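Local coordinates for protein glutamate--tRNA ligase (Methanothermobacter thermautotrophicus, PDB 3AII) that activates glutamate with ATP and transfers it to tRNA(Glu), and as a non-discriminating archaeal synthetase probably also charges tRNA(Gln), at residues V143-Y148 and G334-I339; R134-D139 and P272-S277; L392-L397 and F534-L539; L109-A114 and M384-I389. All blocks are in the same frame, centred on the assembly; numbering follows the deposited sequence.

Interaction 1 of 4, residues V143-Y148 and G334-I339; sequences VDPEAY and GAREGI
Arg336 reaches out of helix 333-341 and lays its guanidinium flat against the carboxylate of Asp144, a stack of carboxylate on guanidinium within the class I catalytic domain. The two planes are only 3° apart, and Asp144 CG sits over one face of the guanidinium, 3.6 Å from Arg336 NE. This is the packed half of the contact. Arg336 gets there on a fully extended chain, with CG anti to the backbone N (chi1 -174°). Because Asp144 OD2 lies well out of the guanidinium plane, its long salt bridge to Arg336 NH2, 3.7 Å, is a matter of charge alone; no N-H points at the oxygen.

The rest is looser: Arg336 NH1 makes a weak, bent hydrogen bond to Val143 O (3.4 Å, 133°), and on the solvent side the exposed ring of Pro145 brings CD to 3.9 Å from Arg336 NH2.

Asp144 also opens the type I turn that leads into helix 147-158: its OD2 weakly caps Glu146 N, and its backbone bonds to Pro105 of the HIGH region. Trp347 is packed against the Asp144 side chain and donates from NE1 to Glu146 OE2. That same Glu146 OE2 lies 2.6 Å from Asp144 OD1, close enough that one of the two acids probably keeps a proton.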
loop_
_atom_site.group_PDB
_atom_site.type_symbol
_atom_site.label_atom_id
_atom_site.label_comp_id
_atom_site.label_asym_id
_atom_site.label_seq_id
_atom_site.Cartn_x
_atom_site.Cartn_y
_atom_site.Cartn_z
ATOM N N VAL A 143 -5.758 -16.242 -6.134
ATOM C CA VAL A 143 -5.184 -16.292 -4.798
ATOM C C VAL A 143 -3.666 -16.420 -4.821
ATOM O O VAL A 143 -3.111 -17.312 -5.468
ATOM C CB VAL A 143 -5.748 -17.462 -3.997
ATOM C CG1 VAL A 143 -5.007 -17.590 -2.673
ATOM C CG2 VAL A 143 -7.257 -17.285 -3.787
ATOM N N ASP A 144 -3.002 -15.524 -4.103
ATOM C CA ASP A 144 -1.572 -15.640 -3.866
ATOM C C ASP A 144 -1.377 -16.227 -2.475
ATOM O O ASP A 144 -1.694 -15.591 -1.470
ATOM C CB ASP A 144 -0.906 -14.270 -3.976
ATOM C CG ASP A 144 0.593 -14.341 -3.818
ATOM O OD1 ASP A 144 1.246 -13.285 -3.912
ATOM O OD2 ASP A 144 1.117 -15.449 -3.595
ATOM N N PRO A 145 -0.883 -17.465 -2.411
ATOM C CA PRO A 145 -0.761 -18.203 -1.151
ATOM C C PRO A 145 -0.005 -17.413 -0.082
ATOM O O PRO A 145 -0.316 -17.532 1.099
ATOM C CB PRO A 145 0.052 -19.437 -1.551
ATOM C CG PRO A 145 -0.180 -19.595 -2.993
ATOM C CD PRO A 145 -0.344 -18.223 -3.552
ATOM N N GLU A 146 0.972 -16.613 -0.493
ATOM C CA GLU A 146 1.783 -15.871 0.465
ATOM C C GLU A 146 1.000 -14.740 1.146
ATOM O O GLU A 146 1.347 -14.303 2.247
ATOM C CB GLU A 146 3.052 -15.334 -0.214
ATOM C CG GLU A 146 2.768 -14.361 -1.352
ATOM C CD GLU A 146 3.944 -14.179 -2.297
ATOM O OE1 GLU A 146 5.037 -14.712 -2.004
ATOM O OE2 GLU A 146 3.767 -13.507 -3.340
ATOM N N ALA A 147 -0.067 -14.279 0.499
ATOM C CA ALA A 147 -0.827 -13.144 1.009
ATOM C C ALA A 147 -1.537 -13.402 2.333
ATOM O O ALA A 147 -1.810 -12.467 3.085
ATOM C CB ALA A 147 -1.826 -12.652 -0.042
ATOM N N TYR A 148 -1.881 -14.655 2.619
ATOM C CA TYR A 148 -2.583 -14.939 3.862
ATOM C C TYR A 148 -1.775 -14.477 5.067
ATOM O O TYR A 148 -2.331 -13.982 6.046
ATOM C CB TYR A 148 -2.903 -16.428 4.002
ATOM C CG TYR A 148 -3.926 -16.916 2.999
ATOM C CD1 TYR A 148 -5.281 -16.682 3.192
ATOM C CD2 TYR A 148 -3.532 -17.595 1.858
ATOM C CE1 TYR A 148 -6.219 -17.129 2.275
ATOM C CE2 TYR A 148 -4.451 -18.042 0.940
ATOM C CZ TYR A 148 -5.790 -17.807 1.148
ATOM O OH TYR A 148 -6.699 -18.263 0.219
ATOM N N GLY A 334 -0.872 -7.368 -11.782
ATOM C CA GLY A 334 0.174 -6.973 -12.704
ATOM C C GLY A 334 1.535 -6.982 -12.035
ATOM O O GLY A 334 2.537 -7.342 -12.652
ATOM N N ALA A 335 1.571 -6.588 -10.764
ATOM C CA ALA A 335 2.818 -6.588 -10.010
ATOM C C ALA A 335 3.296 -8.010 -9.733
ATOM O O ALA A 335 4.482 -8.314 -9.871
ATOM C CB ALA A 335 2.661 -5.805 -8.705
ATOM N N ARG A 336 2.378 -8.887 -9.336
ATOM C CA ARG A 336 2.758 -10.264 -9.064
ATOM C C ARG A 336 3.381 -10.888 -10.309
ATOM O O ARG A 336 4.406 -11.565 -10.233
ATOM C CB ARG A 336 1.560 -11.098 -8.594
ATOM C CG ARG A 336 1.959 -12.502 -8.160
ATOM C CD ARG A 336 0.780 -13.345 -7.705
ATOM N NE ARG A 336 1.218 -14.700 -7.376
ATOM C CZ ARG A 336 0.406 -15.749 -7.277
ATOM N NH1 ARG A 336 -0.896 -15.603 -7.486
ATOM N NH2 ARG A 336 0.899 -16.945 -6.973
ATOM N N GLU A 337 2.757 -10.653 -11.458
ATOM C CA GLU A 337 3.284 -11.157 -12.718
ATOM C C GLU A 337 4.708 -10.642 -12.917
ATOM O O GLU A 337 5.610 -11.404 -13.268
ATOM C CB GLU A 337 2.384 -10.740 -13.885
ATOM C CG GLU A 337 2.705 -11.440 -15.202
ATOM C CD GLU A 337 1.686 -11.146 -16.294
ATOM O OE1 GLU A 337 1.497 -9.958 -16.638
ATOM O OE2 GLU A 337 1.076 -12.107 -16.812
ATOM N N GLY A 338 4.903 -9.350 -12.672
ATOM C CA GLY A 338 6.211 -8.733 -12.808
ATOM C C GLY A 338 7.292 -9.396 -11.971
ATOM O O GLY A 338 8.392 -9.651 -12.453
ATOM N N ILE A 339 6.984 -9.673 -10.710
ATOM C CA ILE A 339 7.942 -10.320 -9.819
ATOM C C ILE A 339 8.298 -11.711 -10.322
ATOM O O ILE A 339 9.450 -12.136 -10.237
ATOM C CB ILE A 339 7.387 -10.435 -8.384
ATOM C CG1 ILE A 339 7.089 -9.047 -7.818
ATOM C CG2 ILE A 339 8.363 -11.178 -7.493
ATOM C CD1 ILE A 339 6.299 -9.069 -6.524
#

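Interaction 2 of 4, residues R134-D139 and P272-S277; sequences RIEDTD and PMMNFS
Pro272, closing strand 270-272, meets Thr138 ring carbon to methyl, Pro272 CG lying 3.7 Å from Thr138 CG2. The Thr138 methyl is anti to its own carbonyl carbon, with OG1 at chi1 55°, which brings it against the proline ring. Beside this apolar touch, one water joins the two backbones, donating to Thr138 O (2.7 Å) and to Pro272 O. Met273 follows as the N-cap of helix 274-284 and turns away, onto strand 252-256. Met274 swings its bent chain past Glu136; its CG is 4.2 Å from Glu136 OE1, a loose and doubtful touch because the methionine has two conformers.

The other oxygen of Glu136 is firmly held. Arg134 comes side-on, NE (2.8 Å) and NH1 (2.9 Å) both donating to Glu136 OE2, which lies in the guanidinium plane; NE meets its anti lone pair. Asp282, farther along helix 274-284, forms a salt bridge with Arg134 NH2. With a leucine at Glu136, Arg134 NE and NH1 would probably lose this acceptor, leaving the guanidinium freer to turn about its remaining partners.

Phe276 packs on helices 172-184 and 299-310, while Ser277 turns toward residues 134-139, its OG bonded weakly to Met274 O. Strand 130-135 lies between the other two strands of the parallel sheet, and the loop after it leaves from the strand's C-terminal end, the edge at which class I synthetases of Rossmann fold build their active site.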
loop_
_atom_site.group_PDB
_atom_site.type_symbol
_atom_site.label_atom_id
_atom_site.label_comp_id
_atom_site.label_asym_id
_atom_site.label_seq_id
_atom_site.Cartn_x
_atom_site.Cartn_y
_atom_site.Cartn_z
ATOM N N ARG A 134 -11.667 -9.867 7.182
ATOM C CA ARG A 134 -12.267 -10.949 6.424
ATOM C C ARG A 134 -11.497 -11.100 5.124
ATOM O O ARG A 134 -11.541 -10.218 4.261
ATOM C CB ARG A 134 -13.751 -10.684 6.150
ATOM C CG ARG A 134 -14.441 -11.809 5.370
ATOM C CD ARG A 134 -15.987 -11.641 5.298
ATOM N NE ARG A 134 -16.342 -10.511 4.444
ATOM C CZ ARG A 134 -17.267 -9.593 4.734
ATOM N NH1 ARG A 134 -17.508 -8.605 3.874
ATOM N NH2 ARG A 134 -17.941 -9.652 5.877
ATOM N N ILE A 135 -10.796 -12.218 4.982
ATOM C CA ILE A 135 -10.024 -12.456 3.769
ATOM C C ILE A 135 -10.936 -13.045 2.711
ATOM O O ILE A 135 -11.500 -14.129 2.887
ATOM C CB ILE A 135 -8.865 -13.437 4.010
ATOM C CG1 ILE A 135 -7.995 -12.990 5.188
ATOM C CG2 ILE A 135 -8.046 -13.583 2.739
ATOM C CD1 ILE A 135 -7.364 -11.664 5.003
ATOM N N GLU A 136 -11.091 -12.321 1.609
ATOM C CA GLU A 136 -12.097 -12.664 0.617
ATOM C C GLU A 136 -11.456 -13.440 -0.538
ATOM O O GLU A 136 -11.112 -12.884 -1.588
ATOM C CB GLU A 136 -12.847 -11.397 0.183
ATOM C CG GLU A 136 -13.631 -10.810 1.366
ATOM C CD GLU A 136 -14.733 -9.821 0.989
ATOM O OE1 GLU A 136 -14.693 -9.257 -0.131
ATOM O OE2 GLU A 136 -15.623 -9.603 1.843
ATOM N N ASP A 137 -11.282 -14.739 -0.301
ATOM C CA ASP A 137 -10.502 -15.595 -1.194
ATOM C C ASP A 137 -11.370 -16.621 -1.933
ATOM O O ASP A 137 -11.013 -17.795 -2.008
ATOM C CB ASP A 137 -9.403 -16.307 -0.407
ATOM C CG ASP A 137 -9.948 -17.263 0.635
ATOM O OD1 ASP A 137 -11.100 -17.094 1.083
ATOM O OD2 ASP A 137 -9.223 -18.205 1.001
ATOM N N THR A 138 -12.495 -16.170 -2.482
ATOM C CA THR A 138 -13.418 -17.062 -3.201
ATOM C C THR A 138 -13.219 -17.120 -4.722
ATOM O O THR A 138 -14.096 -17.616 -5.445
ATOM C CB THR A 138 -14.879 -16.652 -2.964
ATOM O OG1 THR A 138 -15.029 -15.276 -3.322
ATOM C CG2 THR A 138 -15.243 -16.830 -1.498
ATOM N N ASP A 139 -12.094 -16.614 -5.212
ATOM C CA ASP A 139 -11.751 -16.772 -6.628
ATOM C C ASP A 139 -10.465 -17.566 -6.673
ATOM O O ASP A 139 -9.382 -17.012 -6.441
ATOM C CB ASP A 139 -11.564 -15.422 -7.316
ATOM C CG ASP A 139 -11.246 -15.555 -8.804
ATOM O OD1 ASP A 139 -11.228 -14.514 -9.489
ATOM O OD2 ASP A 139 -11.020 -16.690 -9.292
ATOM N N PRO A 272 -19.080 -18.794 -4.583
ATOM C CA PRO A 272 -19.940 -17.613 -4.524
ATOM C C PRO A 272 -19.307 -16.434 -5.242
ATOM O O PRO A 272 -18.069 -16.287 -5.295
ATOM C CB PRO A 272 -20.022 -17.319 -3.019
ATOM C CG PRO A 272 -18.695 -17.772 -2.507
ATOM C CD PRO A 272 -18.418 -19.055 -3.295
ATOM N N MET A 273 -20.169 -15.599 -5.809
ATOM C CA MET A 273 -19.756 -14.297 -6.301
ATOM C C MET A 273 -19.736 -13.317 -5.145
ATOM O O MET A 273 -20.445 -13.502 -4.136
ATOM C CB MET A 273 -20.702 -13.803 -7.393
ATOM C CG MET A 273 -20.736 -14.699 -8.610
ATOM S SD MET A 273 -19.115 -14.797 -9.380
ATOM C CE MET A 273 -19.004 -13.200 -10.180
ATOM N N MET A 274 -18.898 -12.292 -5.298
ATOM C CA MET A 274 -18.622 -11.342 -4.229
ATOM C C MET A 274 -19.882 -10.773 -3.556
ATOM O O MET A 274 -19.976 -10.737 -2.323
ATOM C CB MET A 274 -17.715 -10.221 -4.753
ATOM C CG MET A 274 -16.804 -9.630 -3.696
ATOM S SD MET A 274 -17.027 -7.855 -3.589
ATOM C CE MET A 274 -18.807 -7.817 -3.641
ATOM N N ASN A 275 -20.851 -10.322 -4.342
ATOM C CA ASN A 275 -22.015 -9.695 -3.732
ATOM C C ASN A 275 -22.845 -10.626 -2.852
ATOM O O ASN A 275 -23.501 -10.170 -1.920
ATOM C CB ASN A 275 -22.877 -8.992 -4.784
ATOM C CG ASN A 275 -22.254 -7.690 -5.240
ATOM O OD1 ASN A 275 -21.988 -7.479 -6.428
ATOM N ND2 ASN A 275 -21.986 -6.818 -4.286
ATOM N N PHE A 276 -22.815 -11.925 -3.148
ATOM C CA PHE A 276 -23.498 -12.902 -2.319
ATOM C C PHE A 276 -22.710 -13.175 -1.037
ATOM O O PHE A 276 -23.258 -13.107 0.067
ATOM C CB PHE A 276 -23.739 -14.226 -3.074
ATOM C CG PHE A 276 -24.480 -15.271 -2.242
ATOM C CD1 PHE A 276 -25.833 -15.139 -1.965
ATOM C CD2 PHE A 276 -23.798 -16.365 -1.721
ATOM C CE1 PHE A 276 -26.496 -16.094 -1.185
ATOM C CE2 PHE A 276 -24.431 -17.305 -0.932
ATOM C CZ PHE A 276 -25.803 -17.191 -0.683
ATOM N N SER A 277 -21.439 -13.534 -1.173
ATOM C CA SER A 277 -20.657 -13.881 0.011
ATOM C C SER A 277 -20.495 -12.691 0.953
ATOM O O SER A 277 -20.525 -12.869 2.167
ATOM C CB SER A 277 -19.290 -14.447 -0.369
ATOM O OG SER A 277 -18.541 -13.481 -1.101
HETATM O O HOH W 1 -15.984 -16.963 -7.294
#

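Interaction 3 of 4, residues L392-L397 and F534-L539; sequences LNRSIL and FGFARL
The backbone N of Leu397 donates to Asn393 O over 2.8 Å, fixing the final turn of helix 386-397, and the Leu397 side chain presses on Phe536 of strand 535-541. The two side chains run past each other in opposite directions: Leu397 CB lies 3.7 Å from Phe536 CD1, and Leu397 CD1 reaches back to Phe536 CB at 3.8 Å. Phe536 CG is anti to its carbonyl carbon (chi1 -67°), which directs the ring at the helix. One turn earlier, the aliphatic part of Arg394 crosses the ring at about a right angle, its CG 4.1 Å from Phe536 CE2; its polar end goes elsewhere, NE donating to Lys553 O at the chain terminus. The His552 ring also meets that of Phe536, their planes at about 50°. A serine replacing Phe536 would probably open a gap beside Leu397 and Arg394 CG and leave His552 without its ring partner.

No hydrogen bond crosses between the two segments. The end of the catalytic-domain helix therefore rests on the anticodon-binding domain here by apolar contact, while polar ties, such as that of Asn393 ND2 to His552 NE2, lie beside it.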
loop_
_atom_site.group_PDB
_atom_site.type_symbol
_atom_site.label_atom_id
_atom_site.label_comp_id
_atom_site.label_asym_id
_atom_site.label_seq_id
_atom_site.Cartn_x
_atom_site.Cartn_y
_atom_site.Cartn_z
ATOM N N LEU A 392 4.163 14.733 4.638
ATOM C CA LEU A 392 3.834 14.284 5.980
ATOM C C LEU A 392 4.994 13.505 6.579
ATOM O O LEU A 392 5.307 13.642 7.764
ATOM C CB LEU A 392 2.581 13.405 5.953
ATOM C CG LEU A 392 1.275 14.148 5.681
ATOM C CD1 LEU A 392 0.163 13.140 5.445
ATOM C CD2 LEU A 392 0.941 15.071 6.842
ATOM N N ASN A 393 5.616 12.672 5.757
ATOM C CA ASN A 393 6.748 11.885 6.225
ATOM C C ASN A 393 7.936 12.768 6.582
ATOM O O ASN A 393 8.624 12.543 7.586
ATOM C CB ASN A 393 7.172 10.868 5.168
ATOM C CG ASN A 393 7.889 9.695 5.774
ATOM O OD1 ASN A 393 7.348 9.028 6.661
ATOM N ND2 ASN A 393 9.118 9.439 5.323
ATOM N N ARG A 394 8.178 13.772 5.747
ATOM C CA ARG A 394 9.275 14.709 5.973
ATOM C C ARG A 394 9.117 15.421 7.322
ATOM O O ARG A 394 10.080 15.568 8.070
ATOM C CB ARG A 394 9.342 15.717 4.828
ATOM C CG ARG A 394 10.469 16.738 4.949
ATOM C CD ARG A 394 10.490 17.671 3.729
ATOM N NE ARG A 394 10.619 16.916 2.484
ATOM C CZ ARG A 394 9.657 16.784 1.571
ATOM N NH1 ARG A 394 9.881 16.060 0.477
ATOM N NH2 ARG A 394 8.480 17.380 1.737
ATOM N N SER A 395 7.892 15.823 7.649
ATOM C CA SER A 395 7.626 16.465 8.930
ATOM C C SER A 395 8.029 15.585 10.102
ATOM O O SER A 395 8.494 16.083 11.125
ATOM C CB SER A 395 6.166 16.899 9.033
ATOM O OG SER A 395 5.914 17.895 8.057
ATOM N N ILE A 396 7.872 14.277 9.941
ATOM C CA ILE A 396 8.306 13.342 10.969
ATOM C C ILE A 396 9.824 13.158 10.962
ATOM O O ILE A 396 10.482 13.311 11.987
ATOM C CB ILE A 396 7.637 11.971 10.804
ATOM C CG1 ILE A 396 6.118 12.105 10.944
ATOM C CG2 ILE A 396 8.192 10.983 11.836
ATOM C CD1 ILE A 396 5.369 10.840 10.576
ATOM N N LEU A 397 10.381 12.824 9.805
ATOM C CA LEU A 397 11.799 12.513 9.727
ATOM C C LEU A 397 12.691 13.718 10.034
ATOM O O LEU A 397 13.772 13.568 10.603
ATOM C CB LEU A 397 12.154 11.940 8.352
ATOM C CG LEU A 397 11.548 10.589 8.005
ATOM C CD1 LEU A 397 12.126 10.080 6.677
ATOM C CD2 LEU A 397 11.822 9.615 9.139
ATOM N N PHE A 534 20.642 15.820 -0.314
ATOM C CA PHE A 534 20.352 14.735 -1.241
ATOM C C PHE A 534 18.948 14.165 -0.980
ATOM O O PHE A 534 18.072 14.243 -1.844
ATOM C CB PHE A 534 21.449 13.661 -1.163
ATOM C CG PHE A 534 21.289 12.551 -2.170
ATOM C CD1 PHE A 534 21.662 12.741 -3.492
ATOM C CD2 PHE A 534 20.770 11.318 -1.788
ATOM C CE1 PHE A 534 21.511 11.715 -4.423
ATOM C CE2 PHE A 534 20.611 10.287 -2.717
ATOM C CZ PHE A 534 20.990 10.490 -4.033
ATOM N N GLY A 535 18.719 13.626 0.215
ATOM C CA GLY A 535 17.387 13.174 0.583
ATOM C C GLY A 535 17.378 12.303 1.827
ATOM O O GLY A 535 18.432 11.938 2.338
ATOM N N PHE A 536 16.186 11.965 2.306
ATOM C CA PHE A 536 16.053 11.015 3.410
ATOM C C PHE A 536 16.095 9.610 2.842
ATOM O O PHE A 536 15.636 9.382 1.721
ATOM C CB PHE A 536 14.738 11.234 4.145
ATOM C CG PHE A 536 14.670 12.550 4.863
ATOM C CD1 PHE A 536 15.081 12.651 6.175
ATOM C CD2 PHE A 536 14.212 13.687 4.216
ATOM C CE1 PHE A 536 15.018 13.860 6.842
ATOM C CE2 PHE A 536 14.157 14.901 4.875
ATOM C CZ PHE A 536 14.558 14.986 6.191
ATOM N N ALA A 537 16.659 8.670 3.600
ATOM C CA ALA A 537 16.787 7.296 3.109
ATOM C C ALA A 537 16.926 6.316 4.258
ATOM O O ALA A 537 17.471 6.651 5.305
ATOM C CB ALA A 537 18.005 7.177 2.172
ATOM N N ARG A 538 16.458 5.093 4.041
ATOM C CA ARG A 538 16.572 4.056 5.059
ATOM C C ARG A 538 17.745 3.141 4.725
ATOM O O ARG A 538 17.906 2.731 3.570
ATOM C CB ARG A 538 15.269 3.246 5.112
ATOM C CG ARG A 538 15.359 2.034 6.022
ATOM C CD ARG A 538 14.034 1.216 6.034
ATOM N NE ARG A 538 14.345 -0.136 6.500
ATOM C CZ ARG A 538 14.866 -1.081 5.725
ATOM N NH1 ARG A 538 15.172 -2.261 6.237
ATOM N NH2 ARG A 538 15.084 -0.848 4.435
ATOM N N LEU A 539 18.553 2.811 5.732
ATOM C CA LEU A 539 19.641 1.851 5.547
ATOM C C LEU A 539 19.074 0.426 5.453
ATOM O O LEU A 539 18.440 -0.077 6.392
ATOM C CB LEU A 539 20.659 1.930 6.684
ATOM C CG LEU A 539 21.839 0.962 6.503
ATOM C CD1 LEU A 539 22.656 1.318 5.258
ATOM C CD2 LEU A 539 22.750 0.960 7.739
#

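Interaction 4 of 4, residues L109-A114 and M384-I389; sequences LHIGHA and MSWKKI
Ile111, in the HIGH sequence that starts helix 111-126 of this class I synthetase, divides its side chain among three residues around the start of helix 386-397. All the contacts across are apolar. The branch CG1 comes to 3.6 Å from Trp386 CH2, meeting the indole obliquely. The methyl CG2, anti to the backbone N, points to Met384 CE at 3.9 Å, although that methionine is poorly ordered. Ile111 CD1 looks at Ile389 CD1 more loosely, over 4.3 Å. Ile358, Ile368 and Met372, from helices 355-360 and 365-375, also touch Ile111, so this residue is buried among helices.

None of the polar bonds spans the two segments; those at the helix starts are caps. Ser385, the N-cap of helix 386-397, accepts at OG from Lys387 N (3.3 Å). On the HIGH side, His110 and His113 form a capping box: His110 N donates almost straight to His113 ND1 (3.0 Å, 171°), and His110 ND1 takes a weak, strongly bent bond from Gly112 N. A CB on Gly112 would run into His110 CE1, so the glycine leaves room for the folded-back imidazole. The two imidazoles are thereby fixed against each other at the helix start, consistent with the ATP-handling HIGH region of class I synthetases. Leu109 CD2 covers one face of the His113 ring, and His113 ND1 stands 3.2 Å above the centre of the His110 ring.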
loop_
_atom_site.group_PDB
_atom_site.type_symbol
_atom_site.label_atom_id
_atom_site.label_comp_id
_atom_site.label_asym_id
_atom_site.label_seq_id
_atom_site.Cartn_x
_atom_site.Cartn_y
_atom_site.Cartn_z
ATOM N N LEU A 109 -0.747 -5.725 0.862
ATOM C CA LEU A 109 -1.513 -4.477 0.775
ATOM C C LEU A 109 -0.796 -3.321 0.066
ATOM O O LEU A 109 0.425 -3.173 0.148
ATOM C CB LEU A 109 -1.934 -4.019 2.169
ATOM C CG LEU A 109 -2.715 -5.023 3.013
ATOM C CD1 LEU A 109 -3.184 -4.357 4.295
ATOM C CD2 LEU A 109 -3.907 -5.582 2.214
ATOM N N HIS A 110 -1.574 -2.497 -0.626
ATOM C CA HIS A 110 -1.049 -1.268 -1.207
ATOM C C HIS A 110 -1.713 -0.049 -0.570
ATOM O O HIS A 110 -2.491 -0.172 0.367
ATOM C CB HIS A 110 -1.181 -1.264 -2.735
ATOM C CG HIS A 110 -2.562 -1.551 -3.230
ATOM N ND1 HIS A 110 -3.600 -0.652 -3.103
ATOM C CD2 HIS A 110 -3.076 -2.632 -3.863
ATOM C CE1 HIS A 110 -4.695 -1.170 -3.632
ATOM N NE2 HIS A 110 -4.403 -2.371 -4.099
ATOM N N ILE A 111 -1.366 1.146 -1.039
ATOM C CA ILE A 111 -1.891 2.367 -0.431
ATOM C C ILE A 111 -3.413 2.471 -0.420
ATOM O O ILE A 111 -4.007 2.953 0.550
ATOM C CB ILE A 111 -1.267 3.636 -1.082
ATOM C CG1 ILE A 111 0.097 3.915 -0.468
ATOM C CG2 ILE A 111 -2.160 4.845 -0.866
ATOM C CD1 ILE A 111 0.018 4.404 0.960
ATOM N N GLY A 112 -4.054 2.000 -1.487
ATOM C CA GLY A 112 -5.503 1.946 -1.535
ATOM C C GLY A 112 -6.081 1.118 -0.399
ATOM O O GLY A 112 -7.036 1.523 0.261
ATOM N N HIS A 113 -5.492 -0.045 -0.147
ATOM C CA HIS A 113 -5.937 -0.862 0.977
ATOM C C HIS A 113 -5.785 -0.098 2.266
ATOM O O HIS A 113 -6.642 -0.143 3.126
ATOM C CB HIS A 113 -5.099 -2.128 1.116
ATOM C CG HIS A 113 -5.318 -3.130 0.036
ATOM N ND1 HIS A 113 -4.358 -3.433 -0.903
ATOM C CD2 HIS A 113 -6.379 -3.931 -0.235
ATOM C CE1 HIS A 113 -4.821 -4.365 -1.719
ATOM N NE2 HIS A 113 -6.043 -4.688 -1.332
ATOM N N ALA A 114 -4.657 0.586 2.418
ATOM C CA ALA A 114 -4.375 1.254 3.675
ATOM C C ALA A 114 -5.497 2.200 4.088
ATOM O O ALA A 114 -5.835 2.283 5.268
ATOM C CB ALA A 114 -3.026 1.994 3.604
ATOM N N MET A 384 -4.739 12.607 -4.231
ATOM C CA MET A 384 -3.485 12.701 -3.488
ATOM C C MET A 384 -2.285 12.358 -4.366
ATOM O O MET A 384 -2.359 11.492 -5.240
ATOM C CB MET A 384 -3.519 11.821 -2.230
ATOM C CG MET A 384 -2.458 10.723 -2.173
ATOM S SD MET A 384 -2.901 9.242 -3.111
ATOM C CE MET A 384 -1.480 8.184 -2.810
ATOM N N SER A 385 -1.184 13.063 -4.138
ATOM C CA SER A 385 0.055 12.808 -4.850
ATOM C C SER A 385 1.059 12.225 -3.873
ATOM O O SER A 385 0.916 12.392 -2.661
ATOM C CB SER A 385 0.601 14.105 -5.443
ATOM O OG SER A 385 1.924 13.932 -5.925
ATOM N N TRP A 386 2.067 11.531 -4.388
ATOM C CA TRP A 386 3.108 11.010 -3.514
ATOM C C TRP A 386 3.775 12.149 -2.749
ATOM O O TRP A 386 4.193 11.970 -1.605
ATOM C CB TRP A 386 4.123 10.170 -4.293
ATOM C CG TRP A 386 3.588 8.825 -4.631
ATOM C CD1 TRP A 386 3.169 8.390 -5.855
ATOM C CD2 TRP A 386 3.371 7.739 -3.722
ATOM N NE1 TRP A 386 2.719 7.094 -5.767
ATOM C CE2 TRP A 386 2.832 6.672 -4.468
ATOM C CE3 TRP A 386 3.587 7.563 -2.351
ATOM C CZ2 TRP A 386 2.506 5.445 -3.888
ATOM C CZ3 TRP A 386 3.264 6.346 -1.777
ATOM C CH2 TRP A 386 2.727 5.302 -2.545
ATOM N N LYS A 387 3.841 13.329 -3.364
ATOM C CA LYS A 387 4.411 14.490 -2.695
ATOM C C LYS A 387 3.646 14.830 -1.425
ATOM O O LYS A 387 4.216 15.335 -0.460
ATOM C CB LYS A 387 4.480 15.692 -3.644
ATOM C CG LYS A 387 5.602 15.562 -4.667
ATOM C CD LYS A 387 5.591 16.666 -5.715
ATOM C CE LYS A 387 6.740 16.468 -6.699
ATOM N NZ LYS A 387 6.706 17.412 -7.850
ATOM N N LYS A 388 2.352 14.540 -1.424
ATOM C CA LYS A 388 1.542 14.736 -0.238
ATOM C C LYS A 388 1.991 13.790 0.877
ATOM O O LYS A 388 2.082 14.175 2.043
ATOM C CB LYS A 388 0.066 14.515 -0.576
ATOM C CG LYS A 388 -0.870 14.695 0.592
ATOM C CD LYS A 388 -0.637 16.012 1.293
ATOM C CE LYS A 388 -1.620 16.189 2.433
ATOM N NZ LYS A 388 -1.103 17.103 3.485
ATOM N N ILE A 389 2.276 12.548 0.516
ATOM C CA ILE A 389 2.708 11.579 1.511
ATOM C C ILE A 389 4.118 11.958 1.983
ATOM O O ILE A 389 4.433 11.884 3.178
ATOM C CB ILE A 389 2.700 10.151 0.941
ATOM C CG1 ILE A 389 1.261 9.694 0.674
ATOM C CG2 ILE A 389 3.394 9.177 1.892
ATOM C CD1 ILE A 389 1.176 8.377 -0.058
#

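In the fold
Interactions 1, 2 and 4 belong to the catalytic domain and gather round the HIGH region, whose C-terminal part, Leu109 to His113, lies in interaction 4. Interactions 1 and 2 touch directly: Tyr148 OH lies 2.6 Å from Asp137 OD2, a probable hydrogen bond, and Val143 CG2 packs on Asp137 CB. Both also reach the HIGH region, through Pro105 and, from Glu136, Pro103. Interaction 4 comes within about 7 Å of interaction 1 and 8 Å of interaction 2, nearest atoms. Helix 386-397 starts at interaction 4 and ends at interaction 3, centres 16 Å apart, linking the catalytic core to the anticodon-binding domain. Interactions 2 and 3, centres 39 Å apart, lie on opposite sides of the chain's centre.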